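Lactate racemase apoprotein (Thermoanaerobacterium thermosaccharolyticum, PDB 2YJG) catalyses the interconversion of the D- and L-isomers of lactate, using a nickel pincer cofactor that is absent from this apoprotein. Local coordinates at residues A[42-47]-A[246-252]; A[341-346]-A[357-361]; A[6-10]-A[315-319]. All coordinates share one frame; numbering follows the deposited sequence.

Contact 1: residues A[42-47]-A[246-252]; sequences IVKRAL and KIVNAFA
Ile-42 and Ala-46 of helix 39-48 lie against Ala-250 and Ala-252 of strand 247-253. This is helix-on-sheet packing at the margin of the mixed sheet, where 247-253 is the outermost strand within the chain and pairs antiparallel with 233-241. The axes of 42-47 and 247-252 come within 6.8 Å, so the small alanines let the helix sit close. Ile-42 spreads its two branches over the strand. Its chi1 of -73° puts CG1 beside the backbone N and CG2 anti to it. CG2 drops onto the backbone between Asn-249 and Ala-250, 3.6 Å from Asn-249 C. The other branch carries CD1 over the carbonyls of Ile-247 and Val-248. Ile-247 O also accepts from Lys-246 NZ. Val-43 CG2 meets Ile-247 CD1 at 3.7 Å, the two side chains crossing at about a right angle. One turn after Ile-42, Ala-46 CB rests on Ala-250 CB at 3.8 Å and also touches Ala-252 CB. A classic beta bulge sets Val-248 and Asn-249 opposite the single residue Val-240 of the next strand. On the exposed flank Arg-45, bent at chi3, brings its guanidinium edge near Asn-249 OD1, the guanidinium and amide planes 50° apart. Two waters stitch backbone to backbone. Water 2 joins Ala-46 O to Ala-252 N. Water 1 gives its protons to Ile-42 O and Ala-250 O and accepts from Arg-45 NE at 2.6 Å.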
ATOM      1  N   ILE A  42      -5.865 -26.510   4.324  1.00 21.01           N
ATOM      2  CA  ILE A  42      -5.090 -27.264   3.317  1.00 19.68           C
ATOM      3  C   ILE A  42      -3.659 -26.780   3.369  1.00 18.20           C
ATOM      4  O   ILE A  42      -2.727 -27.572   3.360  1.00 16.42           O
ATOM      5  CB  ILE A  42      -5.686 -27.073   1.916  1.00 19.40           C
ATOM      6  CG1 ILE A  42      -6.990 -27.842   1.803  1.00 21.20           C
ATOM      7  CG2 ILE A  42      -4.715 -27.528   0.877  1.00 20.18           C
ATOM      8  CD1 ILE A  42      -7.679 -27.587   0.548  1.00 20.96           C
ATOM      9  N   VAL A  43      -3.490 -25.455   3.431  1.00 18.13           N
ATOM     10  CA  VAL A  43      -2.182 -24.839   3.531  1.00 16.79           C
ATOM     11  C   VAL A  43      -1.429 -25.277   4.800  1.00 17.34           C
ATOM     12  O   VAL A  43      -0.313 -25.746   4.708  1.00 15.76           O
ATOM     13  CB  VAL A  43      -2.235 -23.288   3.409  1.00 17.02           C
ATOM     14  CG1 VAL A  43      -0.840 -22.704   3.561  1.00 16.66           C
ATOM     15  CG2 VAL A  43      -2.853 -22.905   2.076  1.00 17.76           C
ATOM     16  N   LYS A  44      -2.055 -25.190   5.974  1.00 18.46           N
ATOM     17  CA  LYS A  44      -1.395 -25.620   7.212  1.00 20.31           C
ATOM     18  C   LYS A  44      -0.974 -27.094   7.175  1.00 20.85           C
ATOM     19  O   LYS A  44       0.114 -27.450   7.625  1.00 22.44           O
ATOM     20  CB  LYS A  44      -2.299 -25.396   8.419  1.00 21.31           C
ATOM     21  CG  LYS A  44      -2.490 -23.967   8.879  1.00 23.57           C
ATOM     22  CD  LYS A  44      -1.387 -23.574   9.870  1.00 29.87           C
ATOM     23  CE  LYS A  44      -1.332 -24.451  11.151  1.00 32.40           C
ATOM     24  NZ  LYS A  44       0.080 -24.939  11.648  1.00 26.14           N
ATOM     25  N   ARG A  45      -1.828 -27.954   6.638  1.00 22.12           N
ATOM     26  CA  ARG A  45      -1.474 -29.366   6.485  1.00 23.11           C
ATOM     27  C   ARG A  45      -0.162 -29.514   5.729  1.00 21.72           C
ATOM     28  O   ARG A  45       0.717 -30.265   6.149  1.00 21.41           O
ATOM     29  CB  ARG A  45      -2.603 -30.154   5.766  1.00 23.87           C
ATOM     30  CG  ARG A  45      -2.365 -31.662   5.590  1.00 27.83           C
ATOM     31  CD  ARG A  45      -3.468 -32.366   4.768  1.00 32.42           C
ATOM     32  NE  ARG A  45      -3.531 -31.868   3.393  1.00 38.23           N
ATOM     33  CZ  ARG A  45      -4.336 -32.320   2.426  1.00 41.36           C
ATOM     34  NH1 ARG A  45      -5.167 -33.341   2.637  1.00 42.96           N
ATOM     35  NH2 ARG A  45      -4.287 -31.745   1.217  1.00 41.39           N
ATOM     36  N   ALA A  46      -0.036 -28.805   4.608  1.00 20.13           N
ATOM     37  CA  ALA A  46       1.215 -28.815   3.839  1.00 20.50           C
ATOM     38  C   ALA A  46       2.377 -28.386   4.685  1.00 18.93           C
ATOM     39  O   ALA A  46       3.415 -29.022   4.696  1.00 19.72           O
ATOM     40  CB  ALA A  46       1.119 -27.872   2.620  1.00 19.32           C
ATOM     41  N   LEU A  47       2.238 -27.224   5.321  1.00 19.89           N
ATOM     42  CA  LEU A  47       3.304 -26.681   6.145  1.00 19.33           C
ATOM     43  C   LEU A  47       3.652 -27.646   7.301  1.00 20.80           C
ATOM     44  O   LEU A  47       4.830 -27.809   7.648  1.00 19.72           O
ATOM     45  CB  LEU A  47       2.929 -25.305   6.694  1.00 19.82           C
ATOM     46  CG  LEU A  47       2.819 -24.182   5.627  1.00 19.14           C
ATOM     47  CD1 LEU A  47       2.211 -22.915   6.302  1.00 18.77           C
ATOM     48  CD2 LEU A  47       4.150 -23.900   4.917  1.00 11.32           C
ATOM     49  N   LYS A 246      -9.692 -20.842  -5.904  1.00 24.90           N
ATOM     50  CA  LYS A 246      -9.729 -21.518  -4.605  1.00 24.51           C
ATOM     51  C   LYS A 246      -8.639 -22.589  -4.475  1.00 23.02           C
ATOM     52  O   LYS A 246      -8.423 -23.402  -5.398  1.00 22.50           O
ATOM     53  CB  LYS A 246     -11.124 -22.156  -4.391  1.00 25.85           C
ATOM     54  CG  LYS A 246     -11.313 -22.846  -3.071  1.00 28.46           C
ATOM     55  CD  LYS A 246     -12.217 -24.113  -3.184  1.00 32.89           C
ATOM     56  CE  LYS A 246     -12.143 -24.961  -1.862  1.00 33.66           C
ATOM     57  NZ  LYS A 246     -11.072 -26.041  -1.712  1.00 29.37           N
ATOM     58  N   ILE A 247      -7.937 -22.583  -3.338  1.00 21.47           N
ATOM     59  CA  ILE A 247      -6.914 -23.590  -3.054  1.00 19.29           C
ATOM     60  C   ILE A 247      -7.602 -24.911  -2.859  1.00 20.17           C
ATOM     61  O   ILE A 247      -8.541 -24.974  -2.055  1.00 22.19           O
ATOM     62  CB  ILE A 247      -6.079 -23.252  -1.781  1.00 19.35           C
ATOM     63  CG1 ILE A 247      -5.264 -21.979  -2.044  1.00 17.84           C
ATOM     64  CG2 ILE A 247      -5.169 -24.419  -1.370  1.00 17.99           C
ATOM     65  CD1 ILE A 247      -4.618 -21.354  -0.768  1.00 19.83           C
ATOM     66  N   VAL A 248      -7.163 -25.929  -3.601  1.00 19.18           N
ATOM     67  CA  VAL A 248      -7.670 -27.321  -3.505  1.00 18.59           C
ATOM     68  C   VAL A 248      -6.642 -28.346  -3.028  1.00 18.59           C
ATOM     69  O   VAL A 248      -6.984 -29.470  -2.590  1.00 18.64           O
ATOM     70  CB  VAL A 248      -8.344 -27.770  -4.815  1.00 19.03           C
ATOM     71  CG1 VAL A 248      -9.536 -26.916  -5.108  1.00 18.23           C
ATOM     72  CG2 VAL A 248      -7.350 -27.745  -5.977  1.00 20.59           C
ATOM     73  N   ASN A 249      -5.371 -27.980  -3.072  1.00 17.56           N
ATOM     74  CA  ASN A 249      -4.285 -28.748  -2.509  1.00 16.49           C
ATOM     75  C   ASN A 249      -3.078 -27.805  -2.334  1.00 15.90           C
ATOM     76  O   ASN A 249      -3.025 -26.704  -2.892  1.00 15.96           O
ATOM     77  CB  ASN A 249      -3.910 -29.931  -3.422  1.00 18.12           C
ATOM     78  CG  ASN A 249      -3.386 -31.182  -2.666  1.00 19.60           C
ATOM     79  OD1 ASN A 249      -2.921 -31.147  -1.517  1.00 20.38           O
ATOM     80  ND2 ASN A 249      -3.436 -32.296  -3.356  1.00 21.74           N
ATOM     81  N   ALA A 250      -2.090 -28.316  -1.646  1.00 15.63           N
ATOM     82  CA  ALA A 250      -0.889 -27.598  -1.286  1.00 15.78           C
ATOM     83  C   ALA A 250       0.234 -28.533  -0.918  1.00 16.56           C
ATOM     84  O   ALA A 250       0.002 -29.623  -0.308  1.00 17.30           O
ATOM     85  CB  ALA A 250      -1.185 -26.613  -0.130  1.00 14.84           C
ATOM     86  N   PHE A 251       1.448 -28.124  -1.302  1.00 15.29           N
ATOM     87  CA  PHE A 251       2.669 -28.895  -1.181  1.00 16.25           C
ATOM     88  C   PHE A 251       3.768 -27.964  -0.684  1.00 17.47           C
ATOM     89  O   PHE A 251       3.974 -26.907  -1.264  1.00 17.82           O
ATOM     90  CB  PHE A 251       3.049 -29.506  -2.549  1.00 17.10           C
ATOM     91  CG  PHE A 251       1.957 -30.296  -3.149  1.00 15.96           C
ATOM     92  CD1 PHE A 251       0.943 -29.673  -3.835  1.00 17.09           C
ATOM     93  CD2 PHE A 251       1.877 -31.711  -2.941  1.00 17.93           C
ATOM     94  CE1 PHE A 251      -0.143 -30.399  -4.356  1.00 18.75           C
ATOM     95  CE2 PHE A 251       0.819 -32.413  -3.475  1.00 20.14           C
ATOM     96  CZ  PHE A 251      -0.197 -31.750  -4.185  1.00 16.83           C
ATOM     97  N   ALA A 252       4.508 -28.404   0.332  1.00 15.97           N
ATOM     98  CA  ALA A 252       5.503 -27.608   0.994  1.00 16.11           C
ATOM     99  C   ALA A 252       6.739 -28.433   1.283  1.00 17.11           C
ATOM    100  O   ALA A 252       6.627 -29.658   1.555  1.00 18.29           O
ATOM    101  CB  ALA A 252       4.914 -27.030   2.299  1.00 15.60           C
TER
HETATM  102  O   HOH W   1      -2.264 -30.076   1.964  1.00 29.84           O
HETATM  103  O   HOH W   2       3.425 -30.608   2.040  1.00 21.60           O

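Contact 2: residues A[341-346]-A[357-361]; sequences VMNKIL and QWEAQ
A chi1 of -67° sets CG1 beside the backbone N of Ile-345 and swings CG2 to the opposite position. That methyl then faces the side chains of Gln-357 and Gln-361, while CD1 reaches the backbone of helix 357-369. Met-342 is curled at chi2 and chi3, which brings its methyl CE to 3.4 Å from Gln-361 O and SD to 4.0 Å from Gln-361 CG. Gln-361 is extended, and its aliphatic part passes beside Ile-345 and Met-342. These are two consecutive helices of the C-terminal domain, joined by a loop and packed roughly antiparallel as a helical hairpin. The axes of segments 341-346 and 357-361 run at 141° and approach to 9.9 Å. Ile-345 is the residue of 341-346 most buried by the contact. Its CD1 touches Ala-360 CB at 3.7 Å and Gln-357 O at 3.5 Å, while CG2 meets Gln-361 OE1 at 3.6 Å. The Ile-345 and Gln-357 side chains lie alongside, pointing opposite ways. Leu-346 crosses Gln-361 at about a right angle, its CD2 3.7 Å from the amide NE2. Trp-358, on another face of helix 357-369, meets the ring of His-200, a probable nickel ligand by analogy with relatives. The pair meets by van der Waals contact alone. Bonds from Leu-354 N to Gln-357 OE1 and from Gln-361 NE2 to Ser-202 O probably fix the amides against which Ile-345 packs.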
ATOM      1  N   VAL A 341       9.228 -18.050 -40.744  1.00 14.56           N
ATOM      2  CA  VAL A 341       9.267 -17.592 -39.383  1.00 14.20           C
ATOM      3  C   VAL A 341      10.164 -18.469 -38.555  1.00 13.71           C
ATOM      4  O   VAL A 341      11.069 -17.949 -37.867  1.00 15.42           O
ATOM      5  CB  VAL A 341       7.865 -17.481 -38.746  1.00 15.01           C
ATOM      6  CG1 VAL A 341       7.995 -17.215 -37.200  1.00 13.16           C
ATOM      7  CG2 VAL A 341       6.998 -16.452 -39.572  1.00 17.74           C
ATOM      8  N   MET A 342       9.978 -19.797 -38.644  1.00 13.30           N
ATOM      9  CA  MET A 342      10.772 -20.729 -37.928  1.00 12.31           C
ATOM     10  C   MET A 342      12.256 -20.600 -38.284  1.00 14.35           C
ATOM     11  O   MET A 342      13.112 -20.541 -37.421  1.00 14.18           O
ATOM     12  CB  MET A 342      10.281 -22.115 -38.214  1.00 13.26           C
ATOM     13  CG  MET A 342      10.960 -23.234 -37.524  1.00 13.01           C
ATOM     14  SD  MET A 342      10.959 -23.177 -35.736  1.00 14.08           S
ATOM     15  CE  MET A 342       9.227 -23.807 -35.453  1.00 16.78           C
ATOM     16  N   ASN A 343      12.551 -20.503 -39.570  1.00 14.17           N
ATOM     17  CA  ASN A 343      13.935 -20.470 -40.004  1.00 15.12           C
ATOM     18  C   ASN A 343      14.666 -19.228 -39.446  1.00 14.31           C
ATOM     19  O   ASN A 343      15.806 -19.346 -38.974  1.00 15.93           O
ATOM     20  CB  ASN A 343      14.006 -20.426 -41.512  1.00 15.24           C
ATOM     21  CG  ASN A 343      13.571 -21.713 -42.155  1.00 17.97           C
ATOM     22  OD1 ASN A 343      13.587 -22.785 -41.518  1.00 18.60           O
ATOM     23  ND2 ASN A 343      13.231 -21.641 -43.434  1.00 22.39           N
ATOM     24  N   LYS A 344      13.991 -18.116 -39.488  1.00 14.43           N
ATOM     25  CA  LYS A 344      14.486 -16.873 -38.890  1.00 15.22           C
ATOM     26  C   LYS A 344      14.726 -17.020 -37.429  1.00 14.80           C
ATOM     27  O   LYS A 344      15.779 -16.620 -36.943  1.00 15.56           O
ATOM     28  CB  LYS A 344      13.542 -15.711 -39.150  1.00 15.38           C
ATOM     29  CG  LYS A 344      13.357 -15.331 -40.633  1.00 17.88           C
ATOM     30  CD  LYS A 344      12.317 -14.252 -40.792  1.00 16.58           C
ATOM     31  CE  LYS A 344      12.173 -13.784 -42.245  1.00 19.20           C
ATOM     32  NZ  LYS A 344      11.096 -12.754 -42.298  1.00 16.11           N
ATOM     33  N   ILE A 345      13.760 -17.567 -36.683  1.00 13.70           N
ATOM     34  CA  ILE A 345      13.944 -17.643 -35.257  1.00 12.48           C
ATOM     35  C   ILE A 345      15.050 -18.651 -34.824  1.00 13.05           C
ATOM     36  O   ILE A 345      15.823 -18.419 -33.870  1.00 12.26           O
ATOM     37  CB  ILE A 345      12.598 -17.855 -34.521  1.00 11.87           C
ATOM     38  CG1 ILE A 345      11.724 -16.603 -34.696  1.00 13.56           C
ATOM     39  CG2 ILE A 345      12.911 -18.083 -33.039  1.00 12.49           C
ATOM     40  CD1 ILE A 345      10.184 -16.775 -34.269  1.00 13.31           C
ATOM     41  N   LEU A 346      15.109 -19.777 -35.500  1.00 12.01           N
ATOM     42  CA  LEU A 346      16.129 -20.753 -35.222  1.00 13.50           C
ATOM     43  C   LEU A 346      17.528 -20.222 -35.540  1.00 14.05           C
ATOM     44  O   LEU A 346      18.485 -20.764 -35.012  1.00 14.55           O
ATOM     45  CB  LEU A 346      15.929 -22.027 -36.049  1.00 13.62           C
ATOM     46  CG  LEU A 346      14.761 -22.918 -35.608  1.00 14.97           C
ATOM     47  CD1 LEU A 346      14.637 -24.148 -36.503  1.00 16.40           C
ATOM     48  CD2 LEU A 346      14.959 -23.282 -34.179  1.00 15.64           C
ATOM     49  N   GLN A 357       9.747 -13.792 -29.010  1.00 12.64           N
ATOM     50  CA  GLN A 357      10.180 -14.646 -30.107  1.00 12.64           C
ATOM     51  C   GLN A 357       9.749 -16.115 -29.894  1.00 10.78           C
ATOM     52  O   GLN A 357       9.412 -16.817 -30.848  1.00 11.89           O
ATOM     53  CB  GLN A 357      11.694 -14.511 -30.349  1.00 13.01           C
ATOM     54  CG  GLN A 357      12.591 -15.317 -29.527  1.00 14.60           C
ATOM     55  CD  GLN A 357      14.032 -15.390 -30.122  1.00 15.29           C
ATOM     56  OE1 GLN A 357      14.597 -14.353 -30.547  1.00 13.39           O
ATOM     57  NE2 GLN A 357      14.628 -16.588 -30.098  1.00 11.15           N
ATOM     58  N   TRP A 358       9.776 -16.560 -28.648  1.00 10.19           N
ATOM     59  CA  TRP A 358       9.497 -17.948 -28.330  1.00 11.64           C
ATOM     60  C   TRP A 358       8.015 -18.317 -28.636  1.00 11.66           C
ATOM     61  O   TRP A 358       7.690 -19.450 -28.985  1.00 10.82           O
ATOM     62  CB  TRP A 358       9.876 -18.221 -26.887  1.00 11.15           C
ATOM     63  CG  TRP A 358       9.259 -17.307 -25.881  1.00 11.37           C
ATOM     64  CD1 TRP A 358       8.086 -17.477 -25.239  1.00 12.85           C
ATOM     65  CD2 TRP A 358       9.798 -16.067 -25.425  1.00 13.03           C
ATOM     66  NE1 TRP A 358       7.836 -16.418 -24.393  1.00 13.36           N
ATOM     67  CE2 TRP A 358       8.888 -15.535 -24.497  1.00 12.72           C
ATOM     68  CE3 TRP A 358      10.939 -15.349 -25.733  1.00 12.02           C
ATOM     69  CZ2 TRP A 358       9.101 -14.303 -23.850  1.00 16.47           C
ATOM     70  CZ3 TRP A 358      11.187 -14.187 -25.061  1.00 13.29           C
ATOM     71  CH2 TRP A 358      10.280 -13.665 -24.118  1.00 16.55           C
ATOM     72  N   GLU A 359       7.131 -17.348 -28.413  1.00 12.76           N
ATOM     73  CA  GLU A 359       5.676 -17.524 -28.648  1.00 13.81           C
ATOM     74  C   GLU A 359       5.473 -17.641 -30.134  1.00 11.98           C
ATOM     75  O   GLU A 359       4.643 -18.460 -30.630  1.00 12.65           O
ATOM     76  CB  GLU A 359       4.898 -16.309 -28.109  1.00 13.72           C
ATOM     77  CG  GLU A 359       3.469 -16.528 -27.625  1.00 15.46           C
ATOM     78  CD  GLU A 359       3.368 -17.330 -26.348  1.00 16.33           C
ATOM     79  OE1 GLU A 359       4.440 -17.680 -25.782  1.00 12.20           O
ATOM     80  OE2 GLU A 359       2.209 -17.608 -25.858  1.00 15.98           O
ATOM     81  N   ALA A 360       6.173 -16.809 -30.925  1.00 11.42           N
ATOM     82  CA  ALA A 360       6.120 -16.940 -32.374  1.00 10.58           C
ATOM     83  C   ALA A 360       6.700 -18.277 -32.880  1.00 11.48           C
ATOM     84  O   ALA A 360       6.190 -18.874 -33.847  1.00  9.80           O
ATOM     85  CB  ALA A 360       6.827 -15.725 -33.149  1.00 10.52           C
ATOM     86  N   GLN A 361       7.786 -18.722 -32.249  1.00 10.63           N
ATOM     87  CA  GLN A 361       8.442 -19.936 -32.655  1.00  9.38           C
ATOM     88  C   GLN A 361       7.465 -21.107 -32.474  1.00  9.94           C
ATOM     89  O   GLN A 361       7.282 -21.973 -33.360  1.00  9.53           O
ATOM     90  CB  GLN A 361       9.679 -20.130 -31.778  1.00  9.79           C
ATOM     91  CG  GLN A 361      10.525 -21.318 -32.221  1.00 11.57           C
ATOM     92  CD  GLN A 361      11.781 -21.517 -31.391  1.00 14.05           C
ATOM     93  OE1 GLN A 361      12.189 -20.632 -30.625  1.00 12.01           O
ATOM     94  NE2 GLN A 361      12.410 -22.686 -31.555  1.00 10.88           N
TER

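Contact 3: residues A[6-10]-A[315-319]; sequences IPYGK and IAAEC
Tyr-8 lays one ring face on Glu-318 CB in a CH-pi contact, with CB 3.9 Å from the ring centroid and 20° off the ring normal. This is the close part of the interface. The ring's CE2 comes to 3.5 Å from Glu-318 N. Its CD2 atom meets Ala-316 CB at 3.8 Å, the methyl lying at the ring edge near its plane. Ile-6, two residues earlier in the same strand, brings CG2 to the same methyl. Packing is tight at Gly-9 too. Glu-318 has CG opposite its backbone N (chi1 177°) and runs on extended, carrying OE1 to 3.3 Å from Gly-9 CA. Ala-316 ends strand 311-316 of the parallel sheet of the C-terminal domain. Tyr-8 ends strand 3-8, which pairs antiparallel with 11-16 in a two-stranded sheet and lies over the C-terminal end of 311-316. Leu-13 of that partner strand touches Tyr-8 and Ala-316. Asp-290 OD2 takes the backbone N-H of both Gly-9 and Glu-318, linking the two segments. The loose side begins at Glu-318, which is partly exposed. Beyond it Lys-10 is exposed; its side chain leads away from Glu-318 and makes a cation-pi contact with Tyr-287.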
ATOM      1  N   ILE A   6     -18.020 -24.292 -24.633  1.00 20.04           N
ATOM      2  CA  ILE A   6     -16.612 -23.871 -24.908  1.00 20.59           C
ATOM      3  C   ILE A   6     -16.406 -22.450 -24.349  1.00 19.97           C
ATOM      4  O   ILE A   6     -17.093 -21.518 -24.772  1.00 22.70           O
ATOM      5  CB  ILE A   6     -16.405 -23.877 -26.424  1.00 20.20           C
ATOM      6  CG1 ILE A   6     -16.675 -25.307 -26.960  1.00 21.57           C
ATOM      7  CG2 ILE A   6     -15.048 -23.387 -26.880  1.00 19.76           C
ATOM      8  CD1 ILE A   6     -15.673 -26.319 -26.589  1.00 18.28           C
ATOM      9  N   PRO A   7     -15.536 -22.298 -23.368  1.00 18.52           N
ATOM     10  CA  PRO A   7     -15.181 -21.067 -22.688  1.00 18.47           C
ATOM     11  C   PRO A   7     -14.697 -20.073 -23.712  1.00 17.09           C
ATOM     12  O   PRO A   7     -13.986 -20.443 -24.634  1.00 15.00           O
ATOM     13  CB  PRO A   7     -14.043 -21.489 -21.799  1.00 20.59           C
ATOM     14  CG  PRO A   7     -14.148 -22.931 -21.702  1.00 19.96           C
ATOM     15  CD  PRO A   7     -14.903 -23.467 -22.757  1.00 18.38           C
ATOM     16  N   TYR A   8     -15.127 -18.831 -23.581  1.00 16.10           N
ATOM     17  CA  TYR A   8     -14.901 -17.806 -24.619  1.00 15.76           C
ATOM     18  C   TYR A   8     -15.235 -16.469 -24.004  1.00 15.80           C
ATOM     19  O   TYR A   8     -16.407 -16.200 -23.665  1.00 14.87           O
ATOM     20  CB  TYR A   8     -15.796 -18.051 -25.845  1.00 15.38           C
ATOM     21  CG  TYR A   8     -15.574 -17.069 -26.983  1.00 16.04           C
ATOM     22  CD1 TYR A   8     -16.252 -15.851 -27.049  1.00 15.13           C
ATOM     23  CD2 TYR A   8     -14.637 -17.331 -27.971  1.00 15.98           C
ATOM     24  CE1 TYR A   8     -15.969 -14.916 -28.070  1.00 17.44           C
ATOM     25  CE2 TYR A   8     -14.383 -16.414 -29.014  1.00 14.23           C
ATOM     26  CZ  TYR A   8     -15.085 -15.236 -29.083  1.00 17.31           C
ATOM     27  OH  TYR A   8     -14.834 -14.336 -30.124  1.00 16.90           O
ATOM     28  N   GLY A   9     -14.210 -15.646 -23.822  1.00 15.29           N
ATOM     29  CA  GLY A   9     -14.383 -14.358 -23.278  1.00 15.49           C
ATOM     30  C   GLY A   9     -15.052 -14.491 -21.933  1.00 17.40           C
ATOM     31  O   GLY A   9     -14.617 -15.303 -21.122  1.00 15.77           O
ATOM     32  N   LYS A  10     -16.056 -13.657 -21.697  1.00 17.18           N
ATOM     33  CA  LYS A  10     -16.771 -13.676 -20.458  1.00 20.66           C
ATOM     34  C   LYS A  10     -18.019 -14.558 -20.469  1.00 22.67           C
ATOM     35  O   LYS A  10     -18.815 -14.530 -19.528  1.00 23.84           O
ATOM     36  CB  LYS A  10     -17.093 -12.239 -20.022  1.00 21.78           C
ATOM     37  CG  LYS A  10     -15.878 -11.500 -19.513  1.00 26.03           C
ATOM     38  CD  LYS A  10     -16.243 -10.325 -18.625  1.00 29.04           C
ATOM     39  CE  LYS A  10     -14.959  -9.531 -18.151  1.00 31.39           C
ATOM     40  NZ  LYS A  10     -15.228  -8.052 -17.892  1.00 30.72           N
ATOM     41  N   ILE A 315      -9.735 -23.151 -32.653  1.00 12.18           N
ATOM     42  CA  ILE A 315      -9.572 -22.625 -31.322  1.00 12.01           C
ATOM     43  C   ILE A 315     -10.504 -21.409 -31.119  1.00 13.07           C
ATOM     44  O   ILE A 315     -10.469 -20.459 -31.896  1.00 12.44           O
ATOM     45  CB  ILE A 315      -8.087 -22.238 -30.975  1.00 12.79           C
ATOM     46  CG1 ILE A 315      -8.069 -21.864 -29.512  1.00 12.92           C
ATOM     47  CG2 ILE A 315      -7.553 -21.115 -31.811  1.00 11.36           C
ATOM     48  CD1 ILE A 315      -6.804 -21.916 -28.743  1.00 11.01           C
ATOM     49  N   ALA A 316     -11.298 -21.447 -30.049  1.00 12.78           N
ATOM     50  CA  ALA A 316     -12.118 -20.333 -29.701  1.00 12.90           C
ATOM     51  C   ALA A 316     -11.390 -19.556 -28.651  1.00 11.61           C
ATOM     52  O   ALA A 316     -11.100 -20.084 -27.604  1.00 12.85           O
ATOM     53  CB  ALA A 316     -13.498 -20.775 -29.200  1.00 14.35           C
ATOM     54  N   ALA A 317     -11.089 -18.292 -28.977  1.00 10.79           N
ATOM     55  CA  ALA A 317     -10.303 -17.361 -28.142  1.00 11.36           C
ATOM     56  C   ALA A 317     -10.747 -15.926 -28.518  1.00 11.93           C
ATOM     57  O   ALA A 317     -10.542 -15.468 -29.635  1.00 13.50           O
ATOM     58  CB  ALA A 317      -8.768 -17.557 -28.366  1.00  9.98           C
ATOM     59  N   GLU A 318     -11.437 -15.254 -27.609  1.00 13.47           N
ATOM     60  CA  GLU A 318     -12.030 -13.931 -27.922  1.00 13.01           C
ATOM     61  C   GLU A 318     -10.952 -12.949 -28.309  1.00 12.06           C
ATOM     62  O   GLU A 318     -11.109 -12.176 -29.258  1.00 10.74           O
ATOM     63  CB  GLU A 318     -12.775 -13.429 -26.700  1.00 13.02           C
ATOM     64  CG  GLU A 318     -13.353 -12.061 -26.867  1.00 10.89           C
ATOM     65  CD  GLU A 318     -14.060 -11.540 -25.661  1.00 15.75           C
ATOM     66  OE1 GLU A 318     -13.440 -11.449 -24.569  1.00 14.96           O
ATOM     67  OE2 GLU A 318     -15.257 -11.178 -25.823  1.00 17.66           O
ATOM     68  N   CYS A 319      -9.816 -13.003 -27.602  1.00 12.19           N
ATOM     69  CA  CYS A 319      -8.688 -12.116 -27.908  1.00 13.43           C
ATOM     70  C   CYS A 319      -9.091 -10.651 -27.920  1.00 13.52           C
ATOM     71  O   CYS A 319      -8.769  -9.912 -28.837  1.00 12.89           O
ATOM     72  CB  CYS A 319      -7.980 -12.495 -29.222  1.00 13.71           C
ATOM     73  SG  CYS A 319      -7.309 -14.212 -29.190  1.00 13.92           S
TER

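In the fold
Contacts 1 and 2 are mostly buried, whereas contact 3 is only partly so. None shares a helix or strand with another. Contact 1 lays a helix on the mixed sheet; contact 2 pairs two helices close along the chain; contact 3 brings the N-terminal strand back to the parallel sheet of the C-terminal domain, closing a loop that encloses contact 1. Their chemistry differs accordingly. Small methyls and bridging waters serve contact 1, amide flanks and a methionine serve contact 2, and an aromatic face serves contact 3. Contacts 1 and 2 lie on opposite sides of the chain's centre, their own centres 39 Å apart. Contacts 2 and 3 are nearer, their centres 25 Å apart.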